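Local coordinates for protein tRNA (guanine(6)-N2)-methyltransferase (Thermus thermophilus, PDB 3TMA) that uses S-adenosyl-L-methionine to methylate the N2 atom of the guanosine at position 6 of tRNA(Phe), at residues A24-G29 / T188-Q193; S111-A116 / V145-P150; E272-L277 / L306-G311; G291-Y296 / L323-P328; R334-V339 / R347-E352. One frame throughout, in Å; residues are numbered along the deposited sequence.

Overall arrangement
Contact 1 (24-29 with 188-193) closes the longest loop, bringing the end of the first strand of the N-terminal region against the first helix of the methyltransferase domain. Within that loop lies contact 2 (111-116 with 145-150), a local closure in the THUMP domain that touches none of the others. The remaining three lie in the catalytic domain. Contacts 3 and 4 cross, their segments alternating along the chain: 272-277 meets 306-311, and 291-296 meets 323-328. Contact 5, the C-terminal hairpin of 334-339 with 347-352, follows both in series and touches contacts 1, 3 and 4, joining the domain junction to the catalytic sheet and its helices.

Contact 1: residues A24-G29 / T188-Q193; sequences ATTHPG and TPVLAQ
The imidazole of His27 reaches across to Thr188, and its NE2 lies 3.0 Å from Thr188 OG1 in a hydrogen bond whose proton could come from either side. The two side chains approach from opposite directions, the hydroxyl arriving at the rim of the ring. His27 has CG beside its backbone N and anti to the carbonyl carbon (chi1 -56°), which carries the ring out from the loop toward the helix. Thr188 OG1 has a second task: Leu191 N donates to it over 3.1 Å in a nearly straight bond (169°). To do so the hydroxyl sits between backbone N and carbonyl carbon (chi1 63°), turned back over the first turn of helix 189-198. This is the classical N-cap, and threonine suits it because one short hydroxyl can serve both the helix end and the histidine. The cap thereby links a loop that follows strand 21-25, in the N-terminal part of the chain, to the Rossmann-fold methyltransferase domain; Thr216, a cofactor-binding residue by similarity, lies about 6 Å from Thr188 between side chains. Aliphatic groups pack on the rest of the ring. Leu191 CG stands over one face in a CH-pi contact, 4.3 Å from the centroid of the His27 ring, while Val190 CG1 meets the edge at His27 CD2 (3.6 Å). The same methyl also touches Thr26 OG1 at 3.6 Å, and that hydroxyl is hydrogen-bonded to Leu72 O. The other ring nitrogen, ND1, bonds weakly to Glu340 O, and His74 packs edge-to-face with the imidazole.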
# COMPACT_ATOMS: atom_id res chain seq x y z
N ALA A 24 7.98 -4.73 -6.89
CA ALA A 24 6.90 -3.90 -6.41
C ALA A 24 7.08 -3.65 -4.90
O ALA A 24 7.49 -4.56 -4.17
CB ALA A 24 5.52 -4.58 -6.68
N THR A 25 6.79 -2.43 -4.45
CA THR A 25 6.90 -2.12 -3.03
C THR A 25 5.51 -1.87 -2.44
O THR A 25 4.59 -1.42 -3.12
CB THR A 25 7.74 -0.86 -2.78
OG1 THR A 25 7.11 0.24 -3.43
CG2 THR A 25 9.13 -1.01 -3.36
N THR A 26 5.38 -2.16 -1.15
CA THR A 26 4.10 -1.99 -0.45
C THR A 26 4.47 -1.60 1.01
O THR A 26 5.65 -1.46 1.32
CB THR A 26 3.27 -3.31 -0.53
OG1 THR A 26 1.96 -3.12 0.01
CG2 THR A 26 3.99 -4.51 0.21
N HIS A 27 3.50 -1.50 1.92
CA HIS A 27 3.88 -1.36 3.35
C HIS A 27 4.55 -2.64 3.86
O HIS A 27 4.03 -3.72 3.66
CB HIS A 27 2.65 -1.04 4.22
CG HIS A 27 1.92 0.19 3.77
ND1 HIS A 27 2.14 1.43 4.32
CD2 HIS A 27 0.95 0.36 2.83
CE1 HIS A 27 1.35 2.32 3.74
NE2 HIS A 27 0.60 1.69 2.84
N PRO A 28 5.67 -2.52 4.59
CA PRO A 28 6.17 -3.72 5.28
C PRO A 28 5.06 -4.40 6.07
O PRO A 28 4.27 -3.71 6.75
CB PRO A 28 7.24 -3.15 6.24
CG PRO A 28 7.85 -1.96 5.38
CD PRO A 28 6.57 -1.35 4.74
N GLY A 29 4.99 -5.73 5.95
CA GLY A 29 3.89 -6.50 6.57
C GLY A 29 2.79 -6.93 5.60
O GLY A 29 1.92 -7.75 5.94
N THR A 188 -3.51 5.00 3.54
CA THR A 188 -3.40 4.98 2.07
C THR A 188 -4.50 4.09 1.50
O THR A 188 -4.97 3.16 2.19
CB THR A 188 -2.03 4.44 1.63
OG1 THR A 188 -1.92 3.08 2.07
CG2 THR A 188 -0.92 5.21 2.32
N PRO A 189 -4.81 4.26 0.20
CA PRO A 189 -5.66 3.24 -0.44
C PRO A 189 -5.05 1.82 -0.41
O PRO A 189 -5.79 0.84 -0.42
CB PRO A 189 -5.79 3.76 -1.90
CG PRO A 189 -5.66 5.23 -1.76
CD PRO A 189 -4.67 5.48 -0.63
N VAL A 190 -3.72 1.71 -0.36
CA VAL A 190 -3.09 0.37 -0.27
C VAL A 190 -3.46 -0.36 1.06
O VAL A 190 -3.80 -1.53 1.07
CB VAL A 190 -1.57 0.47 -0.43
CG1 VAL A 190 -0.90 -0.87 -0.06
CG2 VAL A 190 -1.22 0.86 -1.92
N LEU A 191 -3.39 0.36 2.17
CA LEU A 191 -3.82 -0.16 3.45
C LEU A 191 -5.31 -0.49 3.50
O LEU A 191 -5.70 -1.55 4.01
CB LEU A 191 -3.49 0.82 4.56
CG LEU A 191 -2.35 0.25 5.39
CD1 LEU A 191 -1.88 1.29 6.41
CD2 LEU A 191 -2.88 -1.02 6.07
N ALA A 192 -6.12 0.37 2.90
CA ALA A 192 -7.55 0.07 2.75
C ALA A 192 -7.82 -1.22 1.96
O ALA A 192 -8.67 -2.04 2.35
CB ALA A 192 -8.26 1.28 2.08
N GLN A 193 -7.14 -1.39 0.84
CA GLN A 193 -7.25 -2.65 0.01
C GLN A 193 -6.81 -3.89 0.83
O GLN A 193 -7.44 -4.97 0.76
CB GLN A 193 -6.37 -2.52 -1.25
CG GLN A 193 -6.28 -3.80 -2.13
CD GLN A 193 -7.60 -4.11 -2.82
OE1 GLN A 193 -7.90 -5.27 -3.06
NE2 GLN A 193 -8.41 -3.08 -3.11

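Contact 2: residues S111-A116 / V145-P150; sequences SFRVEA and VDLKRP
Two hydrogen bonds join Phe112 and Arg113 to the loop 145-150. Asp146 N donates to Phe112 O over 2.8 Å, part of a single backbone bridge between Phe112 and Val145, whose CA also approaches that oxygen. The other bond belongs to a side chain: Arg113 NH1 reaches Leu147 O at 3.1 Å. Its chain bends at chi3 (-72°), bringing NE back to Val114 O, 3.3 Å away, so the guanidinium spans a strand carbonyl and a loop carbonyl. Arginine suits this place because it has several N-H groups to share and a long aliphatic stem. Asp146 OD1 accepts from Arg149 N at 3.0 Å, an Asx motif within the loop.

Packing contacts use that stem and the ring. Arg113 CG lies alongside Pro150 CG at 3.6 Å, the two side chains pointing the same way, while Leu147 CD2 rests over one face of the guanidinium. Phe112 CE1 meets Val145 CG2 at 3.9 Å. Ser111 OG, hydrogen-bonded to Ala151 N, lies 3.5 Å from Pro150 CA.

In the THUMP domain, strand 112-119 is outermost on its side of the sheet and pairs with strand 152-159; Phe112 also packs on Leu137 of helix 126-141, which precedes this loop.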
# COMPACT_ATOMS: atom_id res chain seq x y z
N SER A 111 15.19 14.61 -19.02
CA SER A 111 16.01 14.78 -17.82
C SER A 111 15.96 13.50 -17.01
O SER A 111 14.99 12.72 -17.15
CB SER A 111 15.55 15.98 -16.99
OG SER A 111 14.41 15.65 -16.18
N PHE A 112 16.96 13.27 -16.16
CA PHE A 112 16.89 12.09 -15.27
C PHE A 112 17.63 12.33 -13.97
O PHE A 112 18.30 13.40 -13.79
CB PHE A 112 17.42 10.83 -15.99
CG PHE A 112 18.95 10.75 -16.06
CD1 PHE A 112 19.68 11.66 -16.81
CD2 PHE A 112 19.65 9.81 -15.31
CE1 PHE A 112 21.11 11.64 -16.84
CE2 PHE A 112 21.05 9.72 -15.36
CZ PHE A 112 21.79 10.66 -16.12
N ARG A 113 17.54 11.36 -13.05
CA ARG A 113 18.48 11.32 -11.94
C ARG A 113 18.67 9.86 -11.58
O ARG A 113 17.90 9.03 -12.04
CB ARG A 113 17.98 12.13 -10.74
CG ARG A 113 16.78 11.52 -10.01
CD ARG A 113 16.60 12.24 -8.66
NE ARG A 113 17.67 11.81 -7.77
CZ ARG A 113 18.01 12.42 -6.63
NH1 ARG A 113 17.37 13.53 -6.25
NH2 ARG A 113 19.02 11.94 -5.91
N VAL A 114 19.69 9.57 -10.77
CA VAL A 114 19.88 8.23 -10.19
C VAL A 114 19.47 8.31 -8.71
O VAL A 114 19.76 9.30 -8.02
CB VAL A 114 21.35 7.76 -10.28
CG1 VAL A 114 21.52 6.33 -9.72
CG2 VAL A 114 21.87 7.80 -11.74
N GLU A 115 18.71 7.32 -8.25
CA GLU A 115 18.38 7.19 -6.83
C GLU A 115 19.01 5.88 -6.39
O GLU A 115 18.67 4.80 -6.93
CB GLU A 115 16.86 7.15 -6.66
CG GLU A 115 16.20 8.51 -6.87
CD GLU A 115 14.67 8.49 -6.68
OE1 GLU A 115 14.11 7.39 -6.45
OE2 GLU A 115 14.05 9.56 -6.80
N ALA A 116 20.01 5.96 -5.52
CA ALA A 116 20.67 4.73 -5.05
C ALA A 116 20.30 4.45 -3.61
O ALA A 116 20.13 5.37 -2.83
CB ALA A 116 22.19 4.81 -5.21
N VAL A 145 21.01 15.77 -15.95
CA VAL A 145 20.56 15.40 -14.61
C VAL A 145 19.67 16.50 -14.02
O VAL A 145 20.05 17.66 -14.04
CB VAL A 145 21.78 15.19 -13.70
CG1 VAL A 145 21.34 14.96 -12.25
CG2 VAL A 145 22.60 14.02 -14.20
N ASP A 146 18.49 16.14 -13.52
CA ASP A 146 17.65 17.09 -12.78
C ASP A 146 17.24 16.47 -11.45
O ASP A 146 16.46 15.52 -11.42
CB ASP A 146 16.40 17.53 -13.58
CG ASP A 146 15.67 18.73 -12.93
OD1 ASP A 146 15.48 18.78 -11.69
OD2 ASP A 146 15.22 19.61 -13.68
N LEU A 147 17.82 16.98 -10.35
CA LEU A 147 17.64 16.35 -9.04
C LEU A 147 16.20 16.47 -8.50
O LEU A 147 15.64 15.49 -8.00
CB LEU A 147 18.66 16.87 -8.02
CG LEU A 147 20.12 16.65 -8.45
CD1 LEU A 147 21.10 17.39 -7.54
CD2 LEU A 147 20.48 15.17 -8.54
N LYS A 148 15.58 17.63 -8.68
CA LYS A 148 14.26 17.91 -8.11
C LYS A 148 13.11 17.38 -8.94
O LYS A 148 12.22 16.71 -8.40
CB LYS A 148 14.06 19.42 -7.85
CG LYS A 148 14.40 19.81 -6.40
CD LYS A 148 13.80 21.15 -5.99
CE LYS A 148 13.17 21.06 -4.59
NZ LYS A 148 11.89 21.84 -4.51
N ARG A 149 13.16 17.62 -10.25
CA ARG A 149 12.08 17.22 -11.18
C ARG A 149 12.58 16.30 -12.31
O ARG A 149 12.39 16.61 -13.48
CB ARG A 149 11.45 18.47 -11.81
CG ARG A 149 10.77 19.42 -10.80
CD ARG A 149 10.48 20.78 -11.44
NE ARG A 149 10.77 21.89 -10.53
CZ ARG A 149 10.11 23.04 -10.51
NH1 ARG A 149 10.45 23.98 -9.65
NH2 ARG A 149 9.10 23.24 -11.35
N PRO A 150 13.24 15.17 -11.96
CA PRO A 150 13.68 14.26 -13.03
C PRO A 150 12.48 13.71 -13.79
O PRO A 150 11.51 13.25 -13.17
CB PRO A 150 14.36 13.11 -12.27
CG PRO A 150 13.73 13.13 -10.89
CD PRO A 150 13.42 14.59 -10.61

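Contact 3: residues E272-L277 / L306-G311; sequences EVDRIL and LLPPGG
Leu306 O accepts a hydrogen bond from Val273 N across 2.9 Å, nearly straight at 170°, and also lies close to Glu272 CA. In this Rossmann-fold methyltransferase the segment 306-311 belongs to a beta-alpha-beta crossover: strand 275-278 leads through helix 290-305 and this loop into the parallel neighbour, strand 312-317. Leu307 follows with its CA-CB bond directed away, yet CG lies beside the backbone N (chi1 -67°) and the branch swings back, setting CD2 4.1 Å from Ile276 CG1 and 4.2 Å from Val273 CG2. Leucine and the two beta-branched residues thus pack hydrocarbon where the crossover's last loop passes the start of strand 275-278. Pro308 lays its ring against the loop residues 272-274, where CD approaches Val273 O at 3.1 Å; as a proline it brings no N-H there. Glu272 is extended beyond CG, and its OE2 lies 3.8 Å from Pro308 CB, while OE1 pairs with Arg206, which also binds Asp274 OD1. Pro308 opens a type II turn, closed by Gly311 N bonding to Pro308 O. Proline suits the turn's second position at Pro309, and Gly310 takes a positive phi (87°), a conformation glycine adopts readily. The bare CA of Gly311 comes to 3.4 Å from Asp274 O, a carbonyl that also receives Arg275 NH1 at 2.9 Å from above its plane.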
# COMPACT_ATOMS: atom_id res chain seq x y z
N GLU A 272 -27.60 -4.61 9.41
CA GLU A 272 -26.62 -5.71 9.43
C GLU A 272 -25.73 -5.64 8.15
O GLU A 272 -26.23 -5.28 7.07
CB GLU A 272 -27.33 -7.05 9.44
CG GLU A 272 -26.37 -8.25 9.36
CD GLU A 272 -27.11 -9.57 9.39
OE1 GLU A 272 -27.58 -10.04 8.31
OE2 GLU A 272 -27.25 -10.12 10.51
N VAL A 273 -24.47 -6.03 8.27
CA VAL A 273 -23.56 -6.11 7.13
C VAL A 273 -22.72 -7.40 7.24
O VAL A 273 -22.85 -8.14 8.23
CB VAL A 273 -22.57 -4.86 7.07
CG1 VAL A 273 -23.32 -3.56 6.85
CG2 VAL A 273 -21.69 -4.81 8.30
N ASP A 274 -21.87 -7.68 6.24
CA ASP A 274 -21.07 -8.91 6.28
C ASP A 274 -19.66 -8.63 6.77
O ASP A 274 -19.01 -9.54 7.27
CB ASP A 274 -20.99 -9.54 4.89
CG ASP A 274 -22.35 -10.02 4.39
OD1 ASP A 274 -22.88 -10.97 5.01
OD2 ASP A 274 -22.90 -9.43 3.43
N ARG A 275 -19.15 -7.43 6.47
CA ARG A 275 -17.75 -7.08 6.70
C ARG A 275 -17.69 -5.66 7.20
O ARG A 275 -18.40 -4.77 6.70
CB ARG A 275 -16.93 -7.17 5.37
CG ARG A 275 -16.84 -8.60 4.72
CD ARG A 275 -16.20 -9.59 5.73
NE ARG A 275 -15.97 -10.91 5.12
CZ ARG A 275 -16.81 -11.93 5.22
NH1 ARG A 275 -17.95 -11.82 5.90
NH2 ARG A 275 -16.49 -13.08 4.65
N ILE A 276 -16.85 -5.42 8.21
CA ILE A 276 -16.66 -4.07 8.76
C ILE A 276 -15.16 -3.78 8.71
O ILE A 276 -14.34 -4.60 9.14
CB ILE A 276 -17.17 -3.98 10.23
CG1 ILE A 276 -18.67 -4.30 10.25
CG2 ILE A 276 -16.88 -2.60 10.86
CD1 ILE A 276 -19.28 -4.29 11.70
N LEU A 277 -14.79 -2.67 8.07
CA LEU A 277 -13.37 -2.35 7.88
C LEU A 277 -13.11 -1.06 8.64
O LEU A 277 -13.66 -0.02 8.28
CB LEU A 277 -13.07 -2.11 6.37
CG LEU A 277 -13.66 -3.18 5.43
CD1 LEU A 277 -13.42 -2.80 3.94
CD2 LEU A 277 -13.08 -4.57 5.73
N LEU A 306 -24.08 -5.89 14.51
CA LEU A 306 -24.37 -5.66 13.11
C LEU A 306 -23.74 -6.69 12.18
O LEU A 306 -23.64 -6.47 10.97
CB LEU A 306 -23.91 -4.23 12.69
CG LEU A 306 -24.72 -3.11 13.43
CD1 LEU A 306 -24.40 -1.76 12.82
CD2 LEU A 306 -26.20 -3.33 13.38
N LEU A 307 -23.34 -7.83 12.73
CA LEU A 307 -22.86 -8.95 11.91
C LEU A 307 -23.74 -10.20 12.08
O LEU A 307 -24.20 -10.47 13.19
CB LEU A 307 -21.42 -9.30 12.30
CG LEU A 307 -20.36 -8.23 11.98
CD1 LEU A 307 -19.01 -8.62 12.69
CD2 LEU A 307 -20.18 -8.05 10.50
N PRO A 308 -23.84 -11.04 11.03
CA PRO A 308 -24.37 -12.40 11.25
C PRO A 308 -23.28 -13.29 11.83
O PRO A 308 -22.11 -12.88 11.83
CB PRO A 308 -24.73 -12.88 9.83
CG PRO A 308 -23.70 -12.14 8.90
CD PRO A 308 -23.23 -10.88 9.69
N PRO A 309 -23.63 -14.50 12.31
CA PRO A 309 -22.54 -15.46 12.60
C PRO A 309 -21.67 -15.64 11.35
O PRO A 309 -22.19 -15.69 10.24
CB PRO A 309 -23.29 -16.77 12.93
CG PRO A 309 -24.75 -16.38 13.09
CD PRO A 309 -24.96 -15.13 12.32
N GLY A 310 -20.35 -15.66 11.51
CA GLY A 310 -19.45 -15.67 10.33
C GLY A 310 -19.07 -14.31 9.76
O GLY A 310 -18.08 -14.20 9.02
N GLY A 311 -19.78 -13.25 10.15
CA GLY A 311 -19.40 -11.88 9.73
C GLY A 311 -18.01 -11.54 10.27
O GLY A 311 -17.55 -12.19 11.21

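Contact 4: residues G291-Y296 / L323-P328; sequences GLFHLY and LKRALP
Tyr296 and Leu323 form the close, buried side of this helix pair. The two side chains cross at about a right angle, and Leu323 CD2 stands almost centrally over one face of the phenol ring, 4.0 Å from the Tyr296 ring centroid and 13° off its normal, a CH-pi contact. In Tyr296, chi1 (-81°) swings the ring toward the other helix and chi2 near zero sets its face to the leucine, while its OH is hydrogen-bonded to Thr317 OG1 of strand 312-317. Tyrosine suits the spot because its ring packs and its hydroxyl still finds a partner. Ala326 CB fits between Tyr296 CB (3.8 Å) and Phe293 CE1 (3.7 Å). So small a side chain lets the backbones come close, with CA atoms of Tyr296 and Ala326 6.2 Å apart. Helices 290-305 and 320-326 both belong to the Rossmann-fold methyltransferase domain, and strand 312-317 lies between them in the chain. Toward solvent there are fewer partners, though the touch itself is close: Phe293 CE1 meets CG of the exposed Arg325 at 3.5 Å, the aliphatic stem doing the packing. Bends at chi2 and chi3 then carry the guanidinium away from the Phe293 ring, its plane 72° from that of the ring.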
# COMPACT_ATOMS: atom_id res chain seq x y z
N GLY A 291 -11.08 7.46 27.59
CA GLY A 291 -12.02 7.85 26.55
C GLY A 291 -11.86 6.95 25.34
O GLY A 291 -12.85 6.53 24.73
N LEU A 292 -10.62 6.65 25.00
CA LEU A 292 -10.34 5.72 23.93
C LEU A 292 -10.85 4.31 24.23
O LEU A 292 -11.45 3.68 23.36
CB LEU A 292 -8.86 5.69 23.59
CG LEU A 292 -8.52 5.05 22.25
CD1 LEU A 292 -9.23 5.76 21.07
CD2 LEU A 292 -7.02 5.10 22.09
N PHE A 293 -10.66 3.83 25.44
CA PHE A 293 -11.14 2.51 25.82
C PHE A 293 -12.65 2.42 25.68
O PHE A 293 -13.18 1.38 25.26
CB PHE A 293 -10.73 2.14 27.26
CG PHE A 293 -11.30 0.82 27.73
CD1 PHE A 293 -10.80 -0.39 27.22
CD2 PHE A 293 -12.34 0.77 28.64
CE1 PHE A 293 -11.31 -1.61 27.64
CE2 PHE A 293 -12.86 -0.45 29.07
CZ PHE A 293 -12.36 -1.64 28.56
N HIS A 294 -13.33 3.51 26.06
CA HIS A 294 -14.78 3.57 25.98
C HIS A 294 -15.27 3.63 24.54
O HIS A 294 -16.33 3.09 24.23
CB HIS A 294 -15.36 4.74 26.79
CG HIS A 294 -16.86 4.79 26.78
ND1 HIS A 294 -17.64 4.01 27.62
CD2 HIS A 294 -17.73 5.49 26.02
CE1 HIS A 294 -18.92 4.27 27.41
NE2 HIS A 294 -19.00 5.16 26.42
N LEU A 295 -14.51 4.26 23.66
CA LEU A 295 -14.89 4.23 22.23
C LEU A 295 -14.74 2.83 21.68
O LEU A 295 -15.63 2.35 20.97
CB LEU A 295 -14.08 5.24 21.40
CG LEU A 295 -14.07 5.14 19.85
CD1 LEU A 295 -15.45 5.33 19.24
CD2 LEU A 295 -13.14 6.21 19.35
N TYR A 296 -13.62 2.16 22.01
CA TYR A 296 -13.41 0.78 21.54
C TYR A 296 -14.53 -0.12 22.07
O TYR A 296 -15.04 -0.99 21.36
CB TYR A 296 -12.09 0.21 22.05
CG TYR A 296 -10.85 0.62 21.28
CD1 TYR A 296 -10.94 1.40 20.13
CD2 TYR A 296 -9.58 0.26 21.74
CE1 TYR A 296 -9.79 1.72 19.39
CE2 TYR A 296 -8.43 0.60 21.03
CZ TYR A 296 -8.54 1.33 19.85
OH TYR A 296 -7.40 1.69 19.16
N LEU A 323 -7.28 -2.70 22.75
CA LEU A 323 -8.29 -3.29 21.86
C LEU A 323 -8.71 -4.66 22.37
O LEU A 323 -9.90 -4.98 22.41
CB LEU A 323 -7.73 -3.43 20.44
CG LEU A 323 -8.70 -3.82 19.30
CD1 LEU A 323 -9.26 -5.21 19.43
CD2 LEU A 323 -9.80 -2.79 19.24
N LYS A 324 -7.74 -5.49 22.70
CA LYS A 324 -8.04 -6.84 23.15
C LYS A 324 -8.75 -6.87 24.49
O LYS A 324 -9.67 -7.65 24.68
CB LYS A 324 -6.79 -7.73 23.12
CG LYS A 324 -6.24 -7.83 21.69
CD LYS A 324 -5.59 -9.17 21.43
CE LYS A 324 -4.11 -9.03 21.29
NZ LYS A 324 -3.56 -8.52 22.56
N ARG A 325 -8.35 -5.99 25.40
CA ARG A 325 -9.10 -5.78 26.60
C ARG A 325 -10.59 -5.45 26.37
O ARG A 325 -11.44 -5.90 27.13
CB ARG A 325 -8.42 -4.67 27.41
CG ARG A 325 -9.18 -4.17 28.64
CD ARG A 325 -8.84 -4.95 29.92
NE ARG A 325 -7.42 -4.85 30.22
CZ ARG A 325 -6.90 -4.42 31.37
NH1 ARG A 325 -5.59 -4.33 31.49
NH2 ARG A 325 -7.69 -4.10 32.39
N ALA A 326 -10.89 -4.66 25.32
CA ALA A 326 -12.26 -4.24 25.02
C ALA A 326 -13.09 -5.23 24.20
O ALA A 326 -14.26 -4.96 23.93
CB ALA A 326 -12.22 -2.86 24.32
N LEU A 327 -12.47 -6.29 23.68
CA LEU A 327 -13.17 -7.24 22.80
C LEU A 327 -14.30 -7.93 23.53
O LEU A 327 -14.07 -8.50 24.60
CB LEU A 327 -12.22 -8.33 22.33
CG LEU A 327 -11.34 -8.09 21.12
CD1 LEU A 327 -10.43 -9.31 20.85
CD2 LEU A 327 -12.23 -7.82 19.89
N PRO A 328 -15.53 -7.93 22.94
CA PRO A 328 -16.51 -8.78 23.59
C PRO A 328 -16.26 -10.25 23.28
O PRO A 328 -15.64 -10.58 22.25
CB PRO A 328 -17.85 -8.29 23.03
CG PRO A 328 -17.50 -7.65 21.70
CD PRO A 328 -16.13 -7.04 21.91

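Contact 5: residues R334-V339 / R347-E352; sequences RHARVV and RVFVLE
His335 and Val350 form a hydrogen-bonded pair of the antiparallel hairpin that ends the catalytic domain, strands 331-338 and 347-353, whose axes here run at 170°. Val350 N donates to His335 O at 2.9 Å, and Val350 O accepts from Arg334 N at 2.8 Å and weakly from His335 N: two residues facing one make a classic beta bulge. Arg337 and Val348 are the next hydrogen-bonded pair, with Val348 N to Arg337 O at 2.8 Å. Between and beyond them, Ala336 faces Phe349 and Val338 faces Arg347 in non-hydrogen-bonded pairs.

The side chains sort by face. On the one bearing Ala336, Val338, Arg347 and Phe349, Ala336 CB touches the ring edge at Phe349 CD1, 3.4 Å away; alanine is small enough to sit there. Val338 CG2 stands over the centre of the Arg347 guanidinium, 3.5 Å from its CZ, while Arg347 NH1 is held by Tyr345 O. On the other face, His335 and Arg337 lie alongside Val350 and Val348, whose branched chains suit a strand, and Leu198 of helix 189-198 packs against both valines.

Further out, Arg337 is anchored by Asp32 and Gly29 O in the N-terminal part of the chain, and strand 312-317 pairs with 347-353 on its other side. At the bulged end, Arg334 bends at chi2 and chi3 so that NH2 meets the extended Glu352 in a salt bridge, 3.2 Å from OE1: the oxygen lies in the guanidinium plane, whereas the nitrogen stands above the carboxylate plane.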
# COMPACT_ATOMS: atom_id res chain seq x y z
N ARG A 334 -9.09 -14.03 14.87
CA ARG A 334 -8.69 -15.06 13.91
C ARG A 334 -7.30 -14.82 13.38
O ARG A 334 -6.60 -15.77 13.11
CB ARG A 334 -9.66 -15.13 12.73
CG ARG A 334 -11.03 -15.65 13.10
CD ARG A 334 -11.12 -17.17 12.84
NE ARG A 334 -10.88 -17.95 14.04
CZ ARG A 334 -11.82 -18.65 14.68
NH1 ARG A 334 -11.49 -19.31 15.78
NH2 ARG A 334 -13.07 -18.71 14.23
N HIS A 335 -6.91 -13.56 13.19
CA HIS A 335 -5.57 -13.22 12.66
C HIS A 335 -5.12 -11.91 13.28
O HIS A 335 -5.93 -10.99 13.47
CB HIS A 335 -5.58 -13.01 11.10
CG HIS A 335 -6.12 -14.19 10.33
ND1 HIS A 335 -5.42 -15.37 10.17
CD2 HIS A 335 -7.32 -14.37 9.72
CE1 HIS A 335 -6.16 -16.22 9.48
NE2 HIS A 335 -7.31 -15.65 9.19
N ALA A 336 -3.82 -11.75 13.41
CA ALA A 336 -3.26 -10.48 13.80
C ALA A 336 -1.93 -10.39 13.05
O ALA A 336 -1.23 -11.41 12.88
CB ALA A 336 -3.01 -10.44 15.33
N ARG A 337 -1.62 -9.20 12.54
CA ARG A 337 -0.30 -8.99 11.97
C ARG A 337 0.15 -7.57 12.21
O ARG A 337 -0.67 -6.66 12.47
CB ARG A 337 -0.34 -9.27 10.46
CG ARG A 337 -1.20 -8.27 9.68
CD ARG A 337 -1.01 -8.45 8.13
NE ARG A 337 -1.40 -9.79 7.70
CZ ARG A 337 -0.89 -10.41 6.62
NH1 ARG A 337 -1.26 -11.65 6.30
NH2 ARG A 337 -0.01 -9.78 5.84
N VAL A 338 1.45 -7.34 12.05
CA VAL A 338 2.01 -6.03 12.22
C VAL A 338 2.20 -5.41 10.82
O VAL A 338 2.64 -6.09 9.88
CB VAL A 338 3.36 -6.12 12.93
CG1 VAL A 338 3.96 -4.73 13.03
CG2 VAL A 338 3.12 -6.72 14.35
N VAL A 339 1.88 -4.12 10.66
CA VAL A 339 2.06 -3.48 9.31
C VAL A 339 2.68 -2.10 9.54
O VAL A 339 2.36 -1.45 10.56
CB VAL A 339 0.70 -3.32 8.58
CG1 VAL A 339 0.87 -2.52 7.24
CG2 VAL A 339 0.13 -4.72 8.25
N ARG A 347 -1.19 -2.71 14.40
CA ARG A 347 -1.58 -4.09 14.15
C ARG A 347 -2.85 -4.09 13.32
O ARG A 347 -3.67 -3.15 13.43
CB ARG A 347 -1.84 -4.79 15.50
CG ARG A 347 -0.56 -5.36 16.14
CD ARG A 347 0.44 -4.25 16.56
NE ARG A 347 1.53 -4.83 17.36
CZ ARG A 347 2.82 -4.60 17.18
NH1 ARG A 347 3.22 -3.59 16.40
NH2 ARG A 347 3.71 -5.30 17.88
N VAL A 348 -3.02 -5.09 12.46
CA VAL A 348 -4.35 -5.38 11.86
C VAL A 348 -4.88 -6.64 12.55
O VAL A 348 -4.18 -7.68 12.63
CB VAL A 348 -4.30 -5.65 10.33
CG1 VAL A 348 -5.72 -6.08 9.82
CG2 VAL A 348 -3.84 -4.37 9.55
N PHE A 349 -6.09 -6.55 13.08
CA PHE A 349 -6.75 -7.75 13.64
C PHE A 349 -7.92 -8.11 12.76
O PHE A 349 -8.60 -7.21 12.29
CB PHE A 349 -7.28 -7.39 15.04
CG PHE A 349 -6.18 -7.18 16.07
CD1 PHE A 349 -5.29 -8.19 16.38
CD2 PHE A 349 -6.07 -5.99 16.78
CE1 PHE A 349 -4.26 -8.01 17.38
CE2 PHE A 349 -5.07 -5.84 17.79
CZ PHE A 349 -4.17 -6.85 18.06
N VAL A 350 -8.12 -9.39 12.51
CA VAL A 350 -9.34 -9.87 11.89
C VAL A 350 -10.14 -10.62 12.96
O VAL A 350 -9.64 -11.57 13.56
CB VAL A 350 -9.06 -10.82 10.68
CG1 VAL A 350 -10.39 -11.25 10.02
CG2 VAL A 350 -8.22 -10.03 9.64
N LEU A 351 -11.37 -10.18 13.15
CA LEU A 351 -12.29 -10.79 14.12
C LEU A 351 -13.42 -11.45 13.35
O LEU A 351 -13.83 -10.96 12.29
CB LEU A 351 -12.87 -9.72 15.05
CG LEU A 351 -11.88 -8.70 15.61
CD1 LEU A 351 -12.61 -7.52 16.22
CD2 LEU A 351 -10.92 -9.31 16.63
N GLU A 352 -13.89 -12.59 13.85
CA GLU A 352 -15.05 -13.25 13.29
C GLU A 352 -16.10 -13.40 14.39
O GLU A 352 -15.80 -13.84 15.51
CB GLU A 352 -14.69 -14.64 12.71
CG GLU A 352 -15.92 -15.36 12.15
CD GLU A 352 -15.63 -16.78 11.61
OE1 GLU A 352 -14.52 -17.30 11.81
OE2 GLU A 352 -16.56 -17.40 11.02